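Local coordinates for HRDC domain-containing protein (Bifidobacterium adolescentis ATCC 15703, PDB 3CYM), which is of unknown function but probably binds nucleic acid and may act as a 3'-5' exonuclease of the ribonuclease D type, at residues A[58-63]-A[109-114]; A[99-104]-A[201-206]; A[103-108]-A[113-118]; A[93-98]-A[178-183]. One frame throughout, in Å; residues are numbered along the deposited sequence.

Overall arrangement
The four contacts gather in and around the RNase H-like exonuclease domain. Helix 101-111 is common to interactions 1, 2 and 3. Its end faces strand 57-65 in interaction 1. Its start meets helix 193-207 in interaction 2. Interaction 3 ties it to the next strand, 117-120. The centres of interactions 1 and 2 each lie about 7 Å from that of interaction 3. The centre of interaction 4, where helix 176-190 meets strand 95-98, is about 14 to 17 Å from theirs. Along the chain, strand 57-65 comes first, then strand 95-98, helix 101-111 and strand 117-120, then the two later helices. Interactions 1, 3 and 4 join helices to the mixed sheet, and interaction 2 joins two helices.

Interaction 1: residues A[58-63]-A[109-114]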
loop_
_atom_site.group_PDB
_atom_site.type_symbol
_atom_site.label_atom_id
_atom_site.label_comp_id
_atom_site.label_asym_id
_atom_site.label_seq_id
_atom_site.Cartn_x
_atom_site.Cartn_y
_atom_site.Cartn_z
ATOM N N TRP A 58 -1.651 6.822 12.214
ATOM C CA TRP A 58 -1.606 7.941 13.139
ATOM C C TRP A 58 -2.929 8.698 13.172
ATOM O O TRP A 58 -3.103 9.659 13.935
ATOM C CB TRP A 58 -0.431 8.849 12.781
ATOM C CG TRP A 58 0.852 8.256 13.261
ATOM C CD1 TRP A 58 1.672 7.403 12.574
ATOM C CD2 TRP A 58 1.436 8.418 14.556
ATOM N NE1 TRP A 58 2.743 7.042 13.356
ATOM C CE2 TRP A 58 2.629 7.653 14.575
ATOM C CE3 TRP A 58 1.082 9.148 15.697
ATOM C CZ2 TRP A 58 3.464 7.601 15.684
ATOM C CZ3 TRP A 58 1.911 9.096 16.801
ATOM C CH2 TRP A 58 3.088 8.320 16.791
ATOM N N LEU A 59 -3.855 8.257 12.328
ATOM C CA LEU A 59 -5.232 8.746 12.333
ATOM C C LEU A 59 -6.133 7.722 11.659
ATOM O O LEU A 59 -5.704 6.981 10.774
ATOM C CB LEU A 59 -5.353 10.111 11.638
ATOM C CG LEU A 59 -6.698 10.859 11.753
ATOM C CD1 LEU A 59 -7.090 11.193 13.185
ATOM C CD2 LEU A 59 -6.659 12.114 10.928
ATOM N N VAL A 60 -7.385 7.691 12.096
ATOM C CA VAL A 60 -8.377 6.765 11.592
ATOM C C VAL A 60 -9.685 7.567 11.445
ATOM O O VAL A 60 -10.080 8.288 12.358
ATOM C CB VAL A 60 -8.456 5.538 12.538
ATOM C CG1 VAL A 60 -9.829 5.074 12.717
ATOM C CG2 VAL A 60 -7.551 4.401 12.038
ATOM N N GLN A 61 -10.308 7.488 10.268
ATOM C CA GLN A 61 -11.438 8.359 9.927
ATOM C C GLN A 61 -12.670 7.544 9.600
ATOM O O GLN A 61 -12.602 6.617 8.795
ATOM C CB GLN A 61 -11.123 9.270 8.733
ATOM C CG GLN A 61 -9.866 10.104 8.842
ATOM C CD GLN A 61 -8.787 9.662 7.883
ATOM O OE1 GLN A 61 -7.858 8.966 8.272
ATOM N NE2 GLN A 61 -8.913 10.051 6.621
ATOM N N PHE A 62 -13.792 7.906 10.221
ATOM C CA PHE A 62 -15.066 7.236 9.988
ATOM C C PHE A 62 -16.209 8.197 9.758
ATOM O O PHE A 62 -16.181 9.326 10.226
ATOM C CB PHE A 62 -15.409 6.302 11.150
ATOM C CG PHE A 62 -14.443 5.178 11.307
ATOM C CD1 PHE A 62 -14.296 4.227 10.298
ATOM C CD2 PHE A 62 -13.648 5.086 12.436
ATOM C CE1 PHE A 62 -13.380 3.188 10.423
ATOM C CE2 PHE A 62 -12.740 4.044 12.571
ATOM C CZ PHE A 62 -12.600 3.097 11.554
ATOM N N LYS A 63 -17.209 7.735 9.016
ATOM C CA LYS A 63 -18.466 8.444 8.895
ATOM C C LYS A 63 -19.602 7.441 8.798
ATOM O O LYS A 63 -19.514 6.449 8.059
ATOM C CB LYS A 63 -18.486 9.383 7.675
ATOM C CG LYS A 63 -19.678 10.321 7.695
ATOM C CD LYS A 63 -19.849 11.118 6.419
ATOM C CE LYS A 63 -20.928 12.163 6.631
ATOM N NZ LYS A 63 -21.199 12.977 5.421
ATOM N N ASP A 109 -6.983 -4.188 10.843
ATOM C CA ASP A 109 -6.794 -5.516 11.436
ATOM C C ASP A 109 -5.846 -5.469 12.641
ATOM O O ASP A 109 -6.121 -6.071 13.681
ATOM C CB ASP A 109 -6.254 -6.491 10.390
ATOM C CG ASP A 109 -5.957 -7.857 10.965
ATOM O OD1 ASP A 109 -4.760 -8.216 11.067
ATOM O OD2 ASP A 109 -6.921 -8.562 11.325
ATOM N N GLU A 110 -4.754 -4.722 12.503
ATOM C CA GLU A 110 -3.784 -4.582 13.583
ATOM C C GLU A 110 -4.278 -3.827 14.813
ATOM O O GLU A 110 -3.776 -4.046 15.908
ATOM C CB GLU A 110 -2.461 -4.016 13.071
ATOM C CG GLU A 110 -1.615 -5.073 12.370
ATOM C CD GLU A 110 -0.127 -4.904 12.609
ATOM O OE1 GLU A 110 0.594 -5.927 12.582
ATOM O OE2 GLU A 110 0.323 -3.756 12.825
ATOM N N LEU A 111 -5.272 -2.963 14.642
ATOM C CA LEU A 111 -5.909 -2.313 15.793
ATOM C C LEU A 111 -6.974 -3.203 16.442
ATOM O O LEU A 111 -7.418 -2.939 17.559
ATOM C CB LEU A 111 -6.463 -0.932 15.412
ATOM C CG LEU A 111 -5.395 0.156 15.208
ATOM C CD1 LEU A 111 -5.866 1.268 14.277
ATOM C CD2 LEU A 111 -4.918 0.743 16.528
ATOM N N GLY A 112 -7.368 -4.266 15.741
ATOM C CA GLY A 112 -8.343 -5.221 16.256
ATOM C C GLY A 112 -9.739 -5.013 15.696
ATOM O O GLY A 112 -10.703 -5.589 16.200
ATOM N N MET A 113 -9.847 -4.189 14.656
ATOM C CA MET A 113 -11.117 -3.990 13.971
ATOM C C MET A 113 -11.437 -5.204 13.093
ATOM O O MET A 113 -10.534 -5.894 12.616
ATOM C CB MET A 113 -11.104 -2.701 13.147
ATOM C CG MET A 113 -11.314 -1.435 13.965
ATOM S SD MET A 113 -10.981 0.074 13.034
ATOM C CE MET A 113 -9.271 0.309 13.389
ATOM N N GLU A 114 -12.725 -5.467 12.898
ATOM C CA GLU A 114 -13.156 -6.620 12.119
ATOM C C GLU A 114 -14.250 -6.270 11.108
ATOM O O GLU A 114 -15.419 -6.574 11.348
ATOM C CB GLU A 114 -13.620 -7.741 13.057
ATOM C CG GLU A 114 -13.351 -9.150 12.537
ATOM C CD GLU A 114 -14.508 -9.744 11.735
ATOM O OE1 GLU A 114 -14.276 -10.200 10.593
ATOM O OE2 GLU A 114 -15.646 -9.767 12.249
#
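Phe62 and Met113 form a Met-aromatic contact where helix 101-111 ends against the mixed sheet of the RNase H-like domain. Phe62 lies on strand 57-65. The helix closes in a Schellman motif at Gly112, and Met113 is the next residue, part of that motif. Met113 SD comes to the edge of the Phe62 ring, 3.7 Å from CZ. It lies near the ring plane, 5.0 Å from the ring centroid and 76° off the ring normal. CG of Met113 sits beside the backbone N (chi1 -79°), which sends the chain toward the strand. This is the tight, buried part of the contact. Trp96 of strand 95-98, two strands over in the sheet, touches both partners, and Phe87 of helix 84-91 meets the Phe62 ring.

The other pair is looser. Val60 CG2 and Leu111 CD1 are 4.2 Å apart, a methyl against a methyl. Val60 is buried and also packs on Phe108. Leu111 is partly exposed, and Glu110 just before it is exposed and forms a salt bridge with Arg211.

The chain can turn back toward the sheet because Gly112 takes a positive phi of 101°. A CB there would be jammed against the carbonyl O of Leu111. One of the two bonds that close the turn runs from Gly112 N to Asp109 O, 3.0 Å.

Interaction 2: residues A[99-104]-A[201-206]; sequences HDSLQD and DYALKE
Ala203 turns its methyl toward the start of helix 101-111, and two side chains receive it. Ser101 OG lies 3.6 Å from Ala203 CB. Leu102 CD1 lies 3.9 Å from the same CB and also reaches over the backbone, 3.4 Å from Ala203 O. The small alanine lets the two backbones come close: the CA atoms of Leu102 and Ala203 are 6.5 Å apart. Ser101 and Ala203 are buried, while Leu102 is on the exposed side.

The next shell fixes these groups. With chi1 at 67°, Ser101 OG sits between its own backbone N and carbonyl carbon. Its polar partner is Asp120 OD2, and the other oxygen of that carboxylate takes the backbone N of Asp100. Ala203 also touches Leu118 and Ile123.

Further out, the side chain of Gln103 folds back over the turn. Its NE2 donates to Asp100 OD2 at 2.7 Å, from above the carboxylate plane, with an N-H...O angle of 133°. Asp104, one turn into the helix, forms a salt bridge with Arg47.

Helix 193-207 thus packs against the strand-to-helix turn of a beta-alpha-beta unit, the turn from strand 95-98 into helix 101-111, in an RNase H-like domain.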
loop_
_atom_site.group_PDB
_atom_site.type_symbol
_atom_site.label_atom_id
_atom_site.label_comp_id
_atom_site.label_asym_id
_atom_site.label_seq_id
_atom_site.Cartn_x
_atom_site.Cartn_y
_atom_site.Cartn_z
ATOM N N HIS A 99 -11.462 3.265 -0.179
ATOM C CA HIS A 99 -10.904 3.497 -1.509
ATOM C C HIS A 99 -9.524 2.871 -1.504
ATOM O O HIS A 99 -8.647 3.341 -0.775
ATOM C CB HIS A 99 -10.811 5.000 -1.813
ATOM C CG HIS A 99 -10.501 5.304 -3.245
ATOM N ND1 HIS A 99 -11.473 5.363 -4.222
ATOM C CD2 HIS A 99 -9.325 5.544 -3.872
ATOM C CE1 HIS A 99 -10.910 5.636 -5.385
ATOM N NE2 HIS A 99 -9.608 5.751 -5.199
ATOM N N ASP A 100 -9.354 1.807 -2.292
ATOM C CA ASP A 100 -8.139 0.971 -2.305
ATOM C C ASP A 100 -7.937 0.340 -0.927
ATOM O O ASP A 100 -7.082 0.762 -0.139
ATOM C CB ASP A 100 -6.901 1.761 -2.788
ATOM C CG ASP A 100 -5.649 0.895 -2.942
ATOM O OD1 ASP A 100 -5.743 -0.353 -2.968
ATOM O OD2 ASP A 100 -4.552 1.482 -3.041
ATOM N N SER A 101 -8.749 -0.680 -0.662
ATOM C CA SER A 101 -8.859 -1.299 0.651
ATOM C C SER A 101 -7.619 -2.063 1.097
ATOM O O SER A 101 -7.429 -2.274 2.291
ATOM C CB SER A 101 -10.081 -2.220 0.700
ATOM O OG SER A 101 -9.915 -3.335 -0.163
ATOM N N LEU A 102 -6.767 -2.456 0.153
ATOM C CA LEU A 102 -5.532 -3.162 0.487
ATOM C C LEU A 102 -4.547 -2.287 1.275
ATOM O O LEU A 102 -3.662 -2.804 1.964
ATOM C CB LEU A 102 -4.881 -3.732 -0.778
ATOM C CG LEU A 102 -5.213 -5.174 -1.207
ATOM C CD1 LEU A 102 -6.528 -5.743 -0.641
ATOM C CD2 LEU A 102 -5.163 -5.317 -2.738
ATOM N N GLN A 103 -4.718 -0.970 1.176
ATOM C CA GLN A 103 -3.907 -0.012 1.923
ATOM C C GLN A 103 -4.256 0.091 3.412
ATOM O O GLN A 103 -3.358 0.128 4.249
ATOM C CB GLN A 103 -3.973 1.370 1.266
ATOM C CG GLN A 103 -2.674 1.838 0.594
ATOM C CD GLN A 103 -2.038 0.800 -0.328
ATOM O OE1 GLN A 103 -0.907 0.369 -0.098
ATOM N NE2 GLN A 103 -2.758 0.398 -1.374
ATOM N N ASP A 104 -5.550 0.144 3.740
ATOM C CA ASP A 104 -5.975 0.387 5.125
ATOM C C ASP A 104 -6.421 -0.834 5.922
ATOM O O ASP A 104 -6.487 -0.773 7.151
ATOM C CB ASP A 104 -7.080 1.442 5.193
ATOM C CG ASP A 104 -6.685 2.746 4.546
ATOM O OD1 ASP A 104 -5.498 3.135 4.606
ATOM O OD2 ASP A 104 -7.576 3.392 3.958
ATOM N N ASP A 201 -14.970 -9.400 -1.702
ATOM C CA ASP A 201 -14.738 -10.616 -0.929
ATOM C C ASP A 201 -13.254 -10.985 -0.840
ATOM O O ASP A 201 -12.745 -11.258 0.243
ATOM C CB ASP A 201 -15.498 -11.786 -1.558
ATOM C CG ASP A 201 -16.997 -11.713 -1.334
ATOM O OD1 ASP A 201 -17.459 -10.897 -0.511
ATOM O OD2 ASP A 201 -17.717 -12.496 -1.985
ATOM N N TYR A 202 -12.582 -10.980 -1.991
ATOM C CA TYR A 202 -11.170 -11.325 -2.111
ATOM C C TYR A 202 -10.233 -10.291 -1.468
ATOM O O TYR A 202 -9.244 -10.662 -0.822
ATOM C CB TYR A 202 -10.825 -11.513 -3.592
ATOM C CG TYR A 202 -9.351 -11.682 -3.901
ATOM C CD1 TYR A 202 -8.705 -12.896 -3.675
ATOM C CD2 TYR A 202 -8.611 -10.631 -4.455
ATOM C CE1 TYR A 202 -7.353 -13.051 -3.978
ATOM C CE2 TYR A 202 -7.262 -10.775 -4.756
ATOM C CZ TYR A 202 -6.644 -11.984 -4.518
ATOM O OH TYR A 202 -5.314 -12.126 -4.819
ATOM N N ALA A 203 -10.538 -9.008 -1.666
ATOM C CA ALA A 203 -9.756 -7.907 -1.083
ATOM C C ALA A 203 -9.806 -7.918 0.443
ATOM O O ALA A 203 -8.806 -7.640 1.104
ATOM C CB ALA A 203 -10.248 -6.581 -1.607
ATOM N N LEU A 204 -10.975 -8.255 0.987
ATOM C CA LEU A 204 -11.177 -8.338 2.433
ATOM C C LEU A 204 -10.415 -9.518 3.016
ATOM O O LEU A 204 -9.838 -9.411 4.100
ATOM C CB LEU A 204 -12.670 -8.446 2.747
ATOM C CG LEU A 204 -13.131 -8.374 4.204
ATOM C CD1 LEU A 204 -12.770 -7.035 4.842
ATOM C CD2 LEU A 204 -14.630 -8.598 4.276
ATOM N N LYS A 205 -10.422 -10.630 2.279
ATOM C CA LYS A 205 -9.675 -11.838 2.626
ATOM C C LYS A 205 -8.168 -11.560 2.638
ATOM O O LYS A 205 -7.477 -11.873 3.604
ATOM C CB LYS A 205 -10.008 -12.937 1.611
ATOM C CG LYS A 205 -9.499 -14.330 1.940
ATOM C CD LYS A 205 -9.370 -15.200 0.676
ATOM C CE LYS A 205 -10.702 -15.812 0.211
ATOM N NZ LYS A 205 -11.488 -14.955 -0.730
ATOM N N GLU A 206 -7.674 -10.960 1.550
ATOM C CA GLU A 206 -6.242 -10.652 1.388
ATOM C C GLU A 206 -5.736 -9.540 2.299
ATOM O O GLU A 206 -4.657 -9.654 2.885
ATOM C CB GLU A 206 -5.913 -10.272 -0.063
ATOM C CG GLU A 206 -5.977 -11.415 -1.044
ATOM C CD GLU A 206 -5.058 -12.563 -0.682
ATOM O OE1 GLU A 206 -5.570 -13.682 -0.468
ATOM O OE2 GLU A 206 -3.830 -12.350 -0.614
#

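Interaction 3: residues A[103-108]-A[113-118]; sequences QDLPGF and MEPQRL
Met113 and Phe108 meet through both backbone and side chain. The backbone bond runs from Met113 N to Phe108 O at 3.0 Å, with an N-H...O angle of 146°. It lies at the end of helix 101-111 and is the bond of the Schellman motif that spans five residues.

The second kind of contact is Met-aromatic. Met113 SD is 4.7 Å from the centroid of the Phe108 ring, at an oblique 40° from the ring normal. The bend at chi3 (-91°) brings the methyl CE to 3.5 Å from Phe108 CD2. Asp104 O sits 3.2 Å above one face of this ring, offset toward the rim, and the ring meets Trp96 edge-to-face.

The third kind is purely apolar. Leu105 splits its two methyls between two partners. CD2 lies 4.0 Å from Pro115 CG, and CD1 lies 4.3 Å from Leu118 CD2 on strand 117-120.

An alanine in place of Met113 is likely to leave Phe108 CD2 without its sulfur and methyl neighbours and open a gap beside the ring. One backbone bond crosses between these segments at the helix end, while buried apolar groups hold helix to strand in this beta-alpha-beta unit.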
loop_
_atom_site.group_PDB
_atom_site.type_symbol
_atom_site.label_atom_id
_atom_site.label_comp_id
_atom_site.label_asym_id
_atom_site.label_seq_id
_atom_site.Cartn_x
_atom_site.Cartn_y
_atom_site.Cartn_z
ATOM N N GLN A 103 -4.718 -0.970 1.176
ATOM C CA GLN A 103 -3.907 -0.012 1.923
ATOM C C GLN A 103 -4.256 0.091 3.412
ATOM O O GLN A 103 -3.358 0.128 4.249
ATOM C CB GLN A 103 -3.973 1.370 1.266
ATOM C CG GLN A 103 -2.674 1.838 0.594
ATOM C CD GLN A 103 -2.038 0.800 -0.328
ATOM O OE1 GLN A 103 -0.907 0.369 -0.098
ATOM N NE2 GLN A 103 -2.758 0.398 -1.374
ATOM N N ASP A 104 -5.550 0.144 3.740
ATOM C CA ASP A 104 -5.975 0.387 5.125
ATOM C C ASP A 104 -6.421 -0.834 5.922
ATOM O O ASP A 104 -6.487 -0.773 7.151
ATOM C CB ASP A 104 -7.080 1.442 5.193
ATOM C CG ASP A 104 -6.685 2.746 4.546
ATOM O OD1 ASP A 104 -5.498 3.135 4.606
ATOM O OD2 ASP A 104 -7.576 3.392 3.958
ATOM N N LEU A 105 -6.741 -1.926 5.242
ATOM C CA LEU A 105 -7.171 -3.137 5.944
ATOM C C LEU A 105 -6.118 -3.780 6.864
ATOM O O LEU A 105 -6.485 -4.273 7.933
ATOM C CB LEU A 105 -7.790 -4.167 4.985
ATOM C CG LEU A 105 -9.192 -3.895 4.408
ATOM C CD1 LEU A 105 -9.464 -4.829 3.247
ATOM C CD2 LEU A 105 -10.311 -3.998 5.435
ATOM N N PRO A 106 -4.817 -3.792 6.469
ATOM C CA PRO A 106 -3.853 -4.355 7.425
ATOM C C PRO A 106 -3.754 -3.591 8.746
ATOM O O PRO A 106 -3.661 -4.213 9.811
ATOM C CB PRO A 106 -2.524 -4.282 6.665
ATOM C CG PRO A 106 -2.903 -4.242 5.236
ATOM C CD PRO A 106 -4.145 -3.412 5.211
ATOM N N GLY A 107 -3.808 -2.260 8.667
ATOM C CA GLY A 107 -3.752 -1.392 9.840
ATOM C C GLY A 107 -4.983 -1.489 10.717
ATOM O O GLY A 107 -4.864 -1.480 11.937
ATOM N N PHE A 108 -6.160 -1.575 10.091
ATOM C CA PHE A 108 -7.426 -1.799 10.800
ATOM C C PHE A 108 -7.428 -3.136 11.533
ATOM O O PHE A 108 -7.833 -3.207 12.690
ATOM C CB PHE A 108 -8.627 -1.761 9.845
ATOM C CG PHE A 108 -8.947 -0.393 9.293
ATOM C CD1 PHE A 108 -9.610 -0.269 8.086
ATOM C CD2 PHE A 108 -8.591 0.769 9.972
ATOM C CE1 PHE A 108 -9.912 0.980 7.567
ATOM C CE2 PHE A 108 -8.897 2.020 9.462
ATOM C CZ PHE A 108 -9.556 2.122 8.257
ATOM N N MET A 113 -9.847 -4.189 14.656
ATOM C CA MET A 113 -11.117 -3.990 13.971
ATOM C C MET A 113 -11.437 -5.204 13.093
ATOM O O MET A 113 -10.534 -5.894 12.616
ATOM C CB MET A 113 -11.104 -2.701 13.147
ATOM C CG MET A 113 -11.314 -1.435 13.965
ATOM S SD MET A 113 -10.981 0.074 13.034
ATOM C CE MET A 113 -9.271 0.309 13.389
ATOM N N GLU A 114 -12.725 -5.467 12.898
ATOM C CA GLU A 114 -13.156 -6.620 12.119
ATOM C C GLU A 114 -14.250 -6.270 11.108
ATOM O O GLU A 114 -15.419 -6.574 11.348
ATOM C CB GLU A 114 -13.620 -7.741 13.057
ATOM C CG GLU A 114 -13.351 -9.150 12.537
ATOM C CD GLU A 114 -14.508 -9.744 11.735
ATOM O OE1 GLU A 114 -14.276 -10.200 10.593
ATOM O OE2 GLU A 114 -15.646 -9.767 12.249
ATOM N N PRO A 115 -13.878 -5.626 9.975
ATOM C CA PRO A 115 -14.834 -5.371 8.888
ATOM C C PRO A 115 -15.429 -6.669 8.333
ATOM O O PRO A 115 -14.695 -7.608 8.003
ATOM C CB PRO A 115 -13.978 -4.676 7.822
ATOM C CG PRO A 115 -12.817 -4.112 8.571
ATOM C CD PRO A 115 -12.540 -5.092 9.652
ATOM N N GLN A 116 -16.751 -6.729 8.253
ATOM C CA GLN A 116 -17.419 -7.968 7.853
ATOM C C GLN A 116 -17.894 -7.958 6.413
ATOM O O GLN A 116 -18.164 -9.013 5.834
ATOM C CB GLN A 116 -18.574 -8.289 8.796
ATOM C CG GLN A 116 -18.117 -8.763 10.165
ATOM C CD GLN A 116 -19.245 -9.362 10.967
ATOM O OE1 GLN A 116 -19.638 -8.821 12.002
ATOM N NE2 GLN A 116 -19.788 -10.477 10.488
ATOM N N ARG A 117 -18.018 -6.754 5.861
ATOM C CA ARG A 117 -18.404 -6.535 4.474
ATOM C C ARG A 117 -17.613 -5.342 3.930
ATOM O O ARG A 117 -17.186 -4.470 4.692
ATOM C CB ARG A 117 -19.918 -6.293 4.351
ATOM C CG ARG A 117 -20.771 -7.572 4.466
ATOM C CD ARG A 117 -22.247 -7.346 4.185
ATOM N NE ARG A 117 -22.886 -6.488 5.184
ATOM C CZ ARG A 117 -24.142 -6.050 5.112
ATOM N NH1 ARG A 117 -24.625 -5.268 6.071
ATOM N NH2 ARG A 117 -24.918 -6.389 4.089
ATOM N N LEU A 118 -17.415 -5.317 2.616
ATOM C CA LEU A 118 -16.610 -4.283 1.976
ATOM C C LEU A 118 -17.220 -3.800 0.678
ATOM O O LEU A 118 -17.753 -4.587 -0.097
ATOM C CB LEU A 118 -15.204 -4.821 1.694
ATOM C CG LEU A 118 -14.125 -3.902 1.123
ATOM C CD1 LEU A 118 -13.710 -2.868 2.160
ATOM C CD2 LEU A 118 -12.946 -4.747 0.697
#

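Interaction 4: residues A[93-98]-A[178-183]; sequences DAVWIL and ELETKM
Val95 and Ile97 point from strand 95-98 toward Glu180, where helix 176-190 packs on the central sheet of the RNase H-like fold. Trp96, between them, points away from the helix.

Along the helix, Glu178 comes first and turns away to form a salt bridge with Arg14. Leu179 faces the strand but packs instead on Thr121. Glu180 carries the contact. Its CG is anti to the backbone N (chi1 164°) and the chain stays extended, which pushes the carboxylate across to the strand. OE2 lies 3.4 Å from Ile97 CD1 and 3.6 Å from Ile97 CG1. These apolar neighbours offer the buried carboxylate no polar partner. Arg184 supplies one at OE1 by a salt bridge and Ser40 OG another at OE2, and they probably favour the charged form. An alanine replacing Ile97 would lack both CG1 and CD1, and would probably open a gap beside the carboxylate and strip OE2 of its apolar cover.

Thr181 bonds by OG1 to Ile177 O within the helix. Met183 passes the strand by and packs on Phe119 and Ala124. Phe119 also touches Glu180, whose other oxygen, OE1, lies 3.7 Å from Val95 CG1.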
loop_
_atom_site.group_PDB
_atom_site.type_symbol
_atom_site.label_atom_id
_atom_site.label_comp_id
_atom_site.label_asym_id
_atom_site.label_seq_id
_atom_site.Cartn_x
_atom_site.Cartn_y
_atom_site.Cartn_z
ATOM N N ASP A 93 -22.108 -5.821 11.322
ATOM C CA ASP A 93 -21.805 -6.417 10.027
ATOM C C ASP A 93 -22.037 -5.417 8.898
ATOM O O ASP A 93 -22.284 -5.809 7.758
ATOM C CB ASP A 93 -22.636 -7.695 9.818
ATOM C CG ASP A 93 -24.119 -7.408 9.593
ATOM O OD1 ASP A 93 -24.762 -8.175 8.846
ATOM O OD2 ASP A 93 -24.638 -6.415 10.147
ATOM N N ALA A 94 -21.953 -4.129 9.239
ATOM C CA ALA A 94 -22.109 -3.033 8.285
ATOM C C ALA A 94 -21.011 -3.037 7.224
ATOM O O ALA A 94 -19.900 -3.519 7.457
ATOM C CB ALA A 94 -22.138 -1.685 9.011
ATOM N N VAL A 95 -21.340 -2.502 6.063
ATOM C CA VAL A 95 -20.433 -2.440 4.932
ATOM C C VAL A 95 -19.412 -1.325 5.165
ATOM O O VAL A 95 -19.774 -0.185 5.421
ATOM C CB VAL A 95 -21.213 -2.211 3.603
ATOM C CG1 VAL A 95 -20.257 -2.029 2.418
ATOM C CG2 VAL A 95 -22.167 -3.366 3.330
ATOM N N TRP A 96 -18.141 -1.663 5.102
ATOM C CA TRP A 96 -17.097 -0.660 5.155
ATOM C C TRP A 96 -16.819 -0.181 3.731
ATOM O O TRP A 96 -16.629 -0.994 2.822
ATOM C CB TRP A 96 -15.839 -1.247 5.780
ATOM C CG TRP A 96 -15.946 -1.562 7.247
ATOM C CD1 TRP A 96 -16.947 -2.244 7.873
ATOM C CD2 TRP A 96 -14.991 -1.233 8.267
ATOM N NE1 TRP A 96 -16.687 -2.349 9.216
ATOM C CE2 TRP A 96 -15.492 -1.736 9.487
ATOM C CE3 TRP A 96 -13.763 -0.560 8.269
ATOM C CZ2 TRP A 96 -14.808 -1.585 10.701
ATOM C CZ3 TRP A 96 -13.081 -0.419 9.475
ATOM C CH2 TRP A 96 -13.607 -0.928 10.670
ATOM N N ILE A 97 -16.840 1.132 3.528
ATOM C CA ILE A 97 -16.442 1.723 2.257
ATOM C C ILE A 97 -15.019 2.251 2.377
ATOM O O ILE A 97 -14.721 3.113 3.222
ATOM C CB ILE A 97 -17.374 2.860 1.796
ATOM C CG1 ILE A 97 -18.837 2.466 1.922
ATOM C CG2 ILE A 97 -17.088 3.230 0.355
ATOM C CD1 ILE A 97 -19.708 3.654 2.129
ATOM N N LEU A 98 -14.149 1.708 1.536
ATOM C CA LEU A 98 -12.744 2.073 1.500
ATOM C C LEU A 98 -12.361 2.314 0.049
ATOM O O LEU A 98 -12.902 1.671 -0.850
ATOM C CB LEU A 98 -11.883 0.948 2.087
ATOM C CG LEU A 98 -11.650 0.838 3.604
ATOM C CD1 LEU A 98 -12.838 0.262 4.341
ATOM C CD2 LEU A 98 -10.432 -0.020 3.895
ATOM N N GLU A 178 -22.155 8.189 -0.410
ATOM C CA GLU A 178 -22.786 8.665 -1.643
ATOM C C GLU A 178 -22.097 8.096 -2.880
ATOM O O GLU A 178 -22.751 7.854 -3.896
ATOM C CB GLU A 178 -22.810 10.200 -1.711
ATOM C CG GLU A 178 -23.727 10.860 -0.695
ATOM C CD GLU A 178 -23.007 11.308 0.569
ATOM O OE1 GLU A 178 -21.850 10.889 0.800
ATOM O OE2 GLU A 178 -23.605 12.090 1.339
ATOM N N LEU A 179 -20.783 7.896 -2.789
ATOM C CA LEU A 179 -20.026 7.234 -3.852
ATOM C C LEU A 179 -20.526 5.823 -4.086
ATOM O O LEU A 179 -20.882 5.483 -5.215
ATOM C CB LEU A 179 -18.533 7.186 -3.535
ATOM C CG LEU A 179 -17.609 8.243 -4.132
ATOM C CD1 LEU A 179 -16.169 7.788 -3.909
ATOM C CD2 LEU A 179 -17.896 8.501 -5.619
ATOM N N GLU A 180 -20.569 5.028 -3.012
ATOM C CA GLU A 180 -21.045 3.640 -3.047
ATOM C C GLU A 180 -22.405 3.510 -3.735
ATOM O O GLU A 180 -22.580 2.638 -4.581
ATOM C CB GLU A 180 -21.111 3.035 -1.635
ATOM C CG GLU A 180 -21.952 1.749 -1.587
ATOM C CD GLU A 180 -22.095 1.110 -0.220
ATOM O OE1 GLU A 180 -22.091 -0.138 -0.159
ATOM O OE2 GLU A 180 -22.230 1.832 0.787
ATOM N N THR A 181 -23.340 4.391 -3.368
ATOM C CA THR A 181 -24.712 4.402 -3.898
ATOM C C THR A 181 -24.745 4.554 -5.426
ATOM O O THR A 181 -25.309 3.701 -6.110
ATOM C CB THR A 181 -25.582 5.492 -3.206
ATOM O OG1 THR A 181 -25.536 5.307 -1.784
ATOM C CG2 THR A 181 -27.030 5.415 -3.659
ATOM N N LYS A 182 -24.118 5.619 -5.938
ATOM C CA LYS A 182 -23.977 5.863 -7.384
ATOM C C LYS A 182 -23.231 4.745 -8.109
ATOM O O LYS A 182 -23.625 4.351 -9.205
ATOM C CB LYS A 182 -23.241 7.185 -7.652
ATOM C CG LYS A 182 -24.048 8.446 -7.383
ATOM C CD LYS A 182 -25.012 8.781 -8.519
ATOM C CE LYS A 182 -25.812 10.057 -8.229
ATOM N NZ LYS A 182 -26.841 9.854 -7.169
ATOM N N MET A 183 -22.154 4.251 -7.499
ATOM C CA MET A 183 -21.304 3.244 -8.132
ATOM C C MET A 183 -21.937 1.847 -8.158
ATOM O O MET A 183 -21.670 1.075 -9.073
ATOM C CB MET A 183 -19.907 3.203 -7.493
ATOM C CG MET A 183 -19.089 4.508 -7.619
ATOM S SD MET A 183 -17.439 4.349 -6.903
ATOM C CE MET A 183 -16.718 3.477 -8.238
#